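Local coordinates for protein plasma serine protease inhibitor (Homo sapiens, PDB 3DY0) that inactivates serine proteases of blood plasma and other body fluids by binding them irreversibly, in a manner that depends on heparin, at residues Ser37-Met42 with Met163-Phe168; Met311-Val316 with Ala328-Ile333. All blocks are in the same frame, centred on the assembly; numbering follows the deposited sequence. Where two conformers were deposited one is given.

Contact 1. Residues Ser37-Met42 with Met163-Phe168; sequences SMSLAM and MVNYIF
Met163, where the segment 163-168 begins, reaches across to the helical segment 37-42 and meets Met42 and Ser39. Its chain starts out extended, with CG anti to the backbone N (chi1 179°), and bends only at the last torsion. This lays Met163 SD against Met42 CB at 3.6 Å and turns Met163 CE toward Ser39 O, 3.5 Å away. The two thioether chains cross at a slant, and Met42 CE lies 3.9 Å from Met163 SD. The carbonyl of Met163 is tied to the helix by a water, which donates to Met163 O at 3.0 Å and to Ser39 OG at 2.9 Å; Ser39 OG also bonds to Ser35 O, one turn back. Two residues on, Asn165 puts its CB 3.5 Å from Ser39 OG, while the methyl of Met42 approaches the same CB more loosely. The Asn165 and Met38 side chains cross at about a right angle, and Asn165 ND2 comes within 3.3 Å of Met38 SD. The polar atoms of the amide are held from outside: Asn165 OD1 bonds to Ser35 OG and Asn165 ND2 to Asn95 OD1, which fixes its rotation. Here, in the serpin shutter region, helix 33-45 passes behind the large sheet, segment 37-42 running roughly antiparallel to segment 163-168; helices 65-81 and 107-117 pack against its methionines, and 163-168 has strand 90-99 on one edge and strand 323-335 on the other.

Contact 2. Residues Met311-Val316 with Ala328-Ile333; sequences MVHKAV and AATGTI
His313 and Thr330 meet through their first torsions: the imidazole lies anti to its own backbone N (chi1 -174°), while Thr330 has OG1 beside the backbone N (chi1 -59°). His313 ND1 and Thr330 OG1 then join in a hydrogen bond of 2.8 Å, the hydroxyl lying at the ring edge, near its plane. The setting is a β-hairpin, strands 307-319 and 323-335, in the large sheet of the serpin fold; strand 323-335 is the cleaved reactive-centre loop, inserted between strands 159-172 and 307-319 as an additional strand, the hallmark of a cleaved serpin. Four backbone bonds pair the antiparallel strands, two about the Val312-Gly331 pair and two about Lys314-Ala329. Gly331 N to Val312 O is the shortest, at 2.8 Å and 163° at the hydrogen. His313-Thr330 lies between these two pairs, Met311-Thr332 and Ala315-Ala328 beyond them; the side chains of these non-hydrogen-bonded pairs share one face, and CA-H...O contacts such as Thr330 CA to Val312 O at 3.2 Å fill in along the strands. On that face Met311 lies alongside Thr332, its CE 3.5 Å from Thr332 OG1, and its CG rests against Thr330 CG2 at 3.7 Å. Helix 33-45 covers this face, with Leu40 on Met311 and Ile36 on both His313 and Thr330. Both imidazole nitrogens are engaged, since His313 NE2 bonds to Ser32 N, and Thr330 OG1 has a second partner in Ser35 OG; together these bonds fix the turn of the ring and tie the hairpin to the start of the helix. Farther along, the small side chains close up, with Ala315 CB 3.6 Å from Ala328 CB, and the latter methyl also lies 3.8 Å from His313 CE1.

How the contacts relate
From the N terminus, the chain reaches helix 33-45 early and returns 121 residues later in strand 159-172, where contact 1 closes a long loop of helices and strands. Contact 2 follows wholly afterwards, closing a hairpin whose segments are 12 residues apart, so the two are in series and neither encloses the other. In space they adjoin, their centres about 8 Å apart. Strand 323-335 lies between strands 159-172 and 307-319 and is probably hydrogen-bonded to the former from Thr332 N to Met163 O and from Thr330 N to Asn165 O. Contact 1 thus sets the helix on the sheet, and contact 2 joins two strands beneath it.

Contact 1. Residues Ser37-Met42 with Met163-Phe168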
loop_
_atom_site.group_PDB
_atom_site.type_symbol
_atom_site.label_atom_id
_atom_site.label_comp_id
_atom_site.label_asym_id
_atom_site.label_seq_id
_atom_site.Cartn_x
_atom_site.Cartn_y
_atom_site.Cartn_z
ATOM N N SER A 37 2.884 -4.923 -4.359
ATOM C CA SER A 37 3.033 -6.338 -4.680
ATOM C C SER A 37 2.526 -6.606 -6.091
ATOM O O SER A 37 3.147 -7.347 -6.854
ATOM C CB SER A 37 2.242 -7.204 -3.696
ATOM O OG SER A 37 2.788 -7.143 -2.393
ATOM N N MET A 38 1.393 -6.002 -6.434
ATOM C CA MET A 38 0.809 -6.193 -7.759
ATOM C C MET A 38 1.773 -5.621 -8.798
ATOM O O MET A 38 1.999 -6.224 -9.843
ATOM C CB MET A 38 -0.568 -5.521 -7.860
ATOM C CG MET A 38 -1.211 -5.653 -9.238
ATOM S SD MET A 38 -2.986 -5.327 -9.254
ATOM C CE MET A 38 -3.604 -6.859 -8.545
ATOM N N SER A 39 2.373 -4.471 -8.492
ATOM C CA SER A 39 3.322 -3.857 -9.421
ATOM C C SER A 39 4.538 -4.749 -9.638
ATOM O O SER A 39 5.014 -4.898 -10.762
ATOM C CB SER A 39 3.777 -2.491 -8.898
ATOM O OG SER A 39 2.697 -1.572 -8.866
ATOM N N LEU A 40 5.041 -5.341 -8.559
ATOM C CA LEU A 40 6.196 -6.225 -8.654
ATOM C C LEU A 40 5.835 -7.504 -9.412
ATOM O O LEU A 40 6.644 -8.035 -10.177
ATOM C CB LEU A 40 6.717 -6.558 -7.253
ATOM C CG LEU A 40 7.538 -5.443 -6.600
ATOM C CD1 LEU A 40 7.813 -5.796 -5.146
ATOM C CD2 LEU A 40 8.851 -5.260 -7.359
ATOM N N ALA A 41 4.619 -8.006 -9.196
ATOM C CA ALA A 41 4.172 -9.206 -9.892
ATOM C C ALA A 41 4.101 -8.934 -11.398
ATOM O O ALA A 41 4.519 -9.760 -12.208
ATOM C CB ALA A 41 2.807 -9.635 -9.369
ATOM N N MET A 42 3.566 -7.777 -11.779
ATOM C CA MET A 42 3.486 -7.427 -13.193
ATOM C C MET A 42 4.892 -7.276 -13.763
ATOM O O MET A 42 5.176 -7.713 -14.880
ATOM C CB MET A 42 2.703 -6.122 -13.378
ATOM C CG MET A 42 1.221 -6.263 -13.061
ATOM S SD MET A 42 0.252 -4.800 -13.485
ATOM C CE MET A 42 1.001 -3.570 -12.377
ATOM N N MET A 163 4.635 1.925 -16.013
ATOM C CA MET A 163 3.588 0.987 -15.636
ATOM C C MET A 163 2.949 1.527 -14.374
ATOM O O MET A 163 3.644 1.831 -13.405
ATOM C CB MET A 163 4.195 -0.391 -15.381
ATOM C CG MET A 163 3.192 -1.440 -14.950
ATOM S SD MET A 163 3.966 -3.063 -14.915
ATOM C CE MET A 163 5.125 -2.842 -13.563
ATOM N N VAL A 164 1.629 1.648 -14.395
ATOM C CA VAL A 164 0.903 2.199 -13.261
ATOM C C VAL A 164 -0.099 1.261 -12.618
ATOM O O VAL A 164 -0.809 0.522 -13.299
ATOM C CB VAL A 164 0.124 3.471 -13.689
ATOM C CG1 VAL A 164 -0.749 3.979 -12.536
ATOM C CG2 VAL A 164 1.094 4.544 -14.156
ATOM N N ASN A 165 -0.120 1.277 -11.291
ATOM C CA ASN A 165 -1.119 0.534 -10.540
ATOM C C ASN A 165 -1.737 1.572 -9.627
ATOM O O ASN A 165 -1.043 2.454 -9.120
ATOM C CB ASN A 165 -0.546 -0.579 -9.666
ATOM C CG ASN A 165 -1.584 -1.110 -8.676
ATOM O OD1 ASN A 165 -1.730 -0.587 -7.571
ATOM N ND2 ASN A 165 -2.337 -2.122 -9.090
ATOM N N TYR A 166 -3.044 1.482 -9.440
ATOM C CA TYR A 166 -3.733 2.408 -8.555
ATOM C C TYR A 166 -4.723 1.625 -7.723
ATOM O O TYR A 166 -5.177 0.550 -8.119
ATOM C CB TYR A 166 -4.486 3.474 -9.359
ATOM C CG TYR A 166 -5.615 2.919 -10.201
ATOM C CD1 TYR A 166 -6.858 2.628 -9.639
ATOM C CD2 TYR A 166 -5.421 2.638 -11.551
ATOM C CE1 TYR A 166 -7.878 2.064 -10.400
ATOM C CE2 TYR A 166 -6.431 2.076 -12.319
ATOM C CZ TYR A 166 -7.654 1.791 -11.738
ATOM O OH TYR A 166 -8.649 1.217 -12.496
ATOM N N ILE A 167 -5.038 2.168 -6.557
ATOM C CA ILE A 167 -6.016 1.558 -5.675
ATOM C C ILE A 167 -6.779 2.691 -4.999
ATOM O O ILE A 167 -6.194 3.707 -4.604
ATOM C CB ILE A 167 -5.343 0.634 -4.616
ATOM C CG1 ILE A 167 -6.413 0.025 -3.703
ATOM C CG2 ILE A 167 -4.306 1.412 -3.812
ATOM C CD1 ILE A 167 -5.882 -1.035 -2.744
ATOM N N PHE A 168 -8.095 2.535 -4.913
ATOM C CA PHE A 168 -8.940 3.534 -4.267
ATOM C C PHE A 168 -9.916 2.832 -3.332
ATOM O O PHE A 168 -10.598 1.885 -3.732
ATOM C CB PHE A 168 -9.736 4.346 -5.290
ATOM C CG PHE A 168 -10.683 5.329 -4.657
ATOM C CD1 PHE A 168 -10.213 6.534 -4.143
ATOM C CD2 PHE A 168 -12.032 5.023 -4.520
ATOM C CE1 PHE A 168 -11.074 7.420 -3.497
ATOM C CE2 PHE A 168 -12.902 5.905 -3.874
ATOM C CZ PHE A 168 -12.419 7.103 -3.362
HETATM O O HOH W 1 3.763 -0.111 -11.180
#

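Contact 2. Residues Met311-Val316 with Ala328-Ile333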
loop_
_atom_site.group_PDB
_atom_site.type_symbol
_atom_site.label_atom_id
_atom_site.label_comp_id
_atom_site.label_asym_id
_atom_site.label_seq_id
_atom_site.Cartn_x
_atom_site.Cartn_y
_atom_site.Cartn_z
ATOM N N MET A 311 10.732 3.451 -9.004
ATOM C CA MET A 311 9.397 2.937 -8.736
ATOM C C MET A 311 8.860 3.847 -7.650
ATOM O O MET A 311 9.172 3.675 -6.470
ATOM C CB MET A 311 9.450 1.497 -8.229
ATOM C CG MET A 311 8.067 0.873 -8.094
ATOM S SD MET A 311 8.073 -0.796 -7.423
ATOM C CE MET A 311 8.671 -1.712 -8.830
ATOM N N VAL A 312 8.053 4.821 -8.054
ATOM C CA VAL A 312 7.484 5.778 -7.116
ATOM C C VAL A 312 6.147 5.311 -6.553
ATOM O O VAL A 312 5.319 4.751 -7.272
ATOM C CB VAL A 312 7.301 7.161 -7.785
ATOM C CG1 VAL A 312 8.652 7.690 -8.250
ATOM C CG2 VAL A 312 6.347 7.054 -8.960
ATOM N N HIS A 313 5.946 5.539 -5.259
ATOM C CA HIS A 313 4.708 5.150 -4.590
ATOM C C HIS A 313 4.192 6.342 -3.794
ATOM O O HIS A 313 4.965 7.037 -3.134
ATOM C CB HIS A 313 4.949 3.978 -3.625
ATOM C CG HIS A 313 3.693 3.425 -3.015
ATOM N ND1 HIS A 313 2.792 2.666 -3.729
ATOM C CD2 HIS A 313 3.181 3.540 -1.766
ATOM C CE1 HIS A 313 1.778 2.333 -2.947
ATOM N NE2 HIS A 313 1.990 2.852 -1.750
ATOM N N LYS A 314 2.889 6.583 -3.872
ATOM C CA LYS A 314 2.260 7.661 -3.121
ATOM C C LYS A 314 0.983 7.067 -2.562
ATOM O O LYS A 314 0.224 6.427 -3.290
ATOM C CB LYS A 314 1.923 8.844 -4.030
ATOM C CG LYS A 314 1.209 9.992 -3.321
ATOM C CD LYS A 314 2.084 10.618 -2.251
ATOM C CE LYS A 314 1.378 11.795 -1.584
ATOM N NZ LYS A 314 1.029 12.855 -2.573
ATOM N N ALA A 315 0.756 7.266 -1.269
ATOM C CA ALA A 315 -0.432 6.738 -0.613
ATOM C C ALA A 315 -0.954 7.762 0.386
ATOM O O ALA A 315 -0.174 8.437 1.057
ATOM C CB ALA A 315 -0.092 5.437 0.099
ATOM N N VAL A 316 -2.275 7.876 0.483
ATOM C CA VAL A 316 -2.886 8.827 1.403
ATOM C C VAL A 316 -4.075 8.189 2.104
ATOM O O VAL A 316 -4.697 7.263 1.577
ATOM C CB VAL A 316 -3.389 10.109 0.669
ATOM C CG1 VAL A 316 -2.254 10.764 -0.099
ATOM C CG2 VAL A 316 -4.541 9.762 -0.264
ATOM N N ALA A 328 -3.811 4.999 -3.307
ATOM C CA ALA A 328 -2.388 4.899 -3.567
ATOM C C ALA A 328 -2.155 4.569 -5.030
ATOM O O ALA A 328 -3.057 4.111 -5.733
ATOM C CB ALA A 328 -1.761 3.815 -2.684
ATOM N N ALA A 329 -0.936 4.822 -5.485
ATOM C CA ALA A 329 -0.566 4.506 -6.849
ATOM C C ALA A 329 0.923 4.220 -6.855
ATOM O O ALA A 329 1.677 4.767 -6.042
ATOM C CB ALA A 329 -0.891 5.671 -7.789
ATOM N N THR A 330 1.336 3.338 -7.756
ATOM C CA THR A 330 2.738 2.975 -7.895
ATOM C C THR A 330 3.080 3.154 -9.368
ATOM O O THR A 330 2.388 2.624 -10.237
ATOM C CB THR A 330 2.981 1.507 -7.488
ATOM O OG1 THR A 330 2.564 1.313 -6.132
ATOM C CG2 THR A 330 4.457 1.150 -7.613
ATOM N N GLY A 331 4.124 3.933 -9.640
ATOM C CA GLY A 331 4.539 4.159 -11.011
ATOM C C GLY A 331 5.917 3.574 -11.219
ATOM O O GLY A 331 6.886 4.017 -10.600
ATOM N N THR A 332 6.005 2.556 -12.071
ATOM C CA THR A 332 7.276 1.905 -12.362
ATOM C C THR A 332 7.772 2.473 -13.687
ATOM O O THR A 332 7.155 2.269 -14.733
ATOM C CB THR A 332 7.097 0.381 -12.454
ATOM O OG1 THR A 332 6.615 -0.111 -11.195
ATOM C CG2 THR A 332 8.413 -0.294 -12.776
ATOM N N ILE A 333 8.884 3.199 -13.625
ATOM C CA ILE A 333 9.442 3.860 -14.799
ATOM C C ILE A 333 10.595 3.110 -15.463
ATOM O O ILE A 333 11.580 2.772 -14.809
ATOM C CB ILE A 333 9.909 5.279 -14.418
ATOM C CG1 ILE A 333 8.763 6.028 -13.724
ATOM C CG2 ILE A 333 10.377 6.033 -15.664
ATOM C CD1 ILE A 333 9.126 7.427 -13.235
#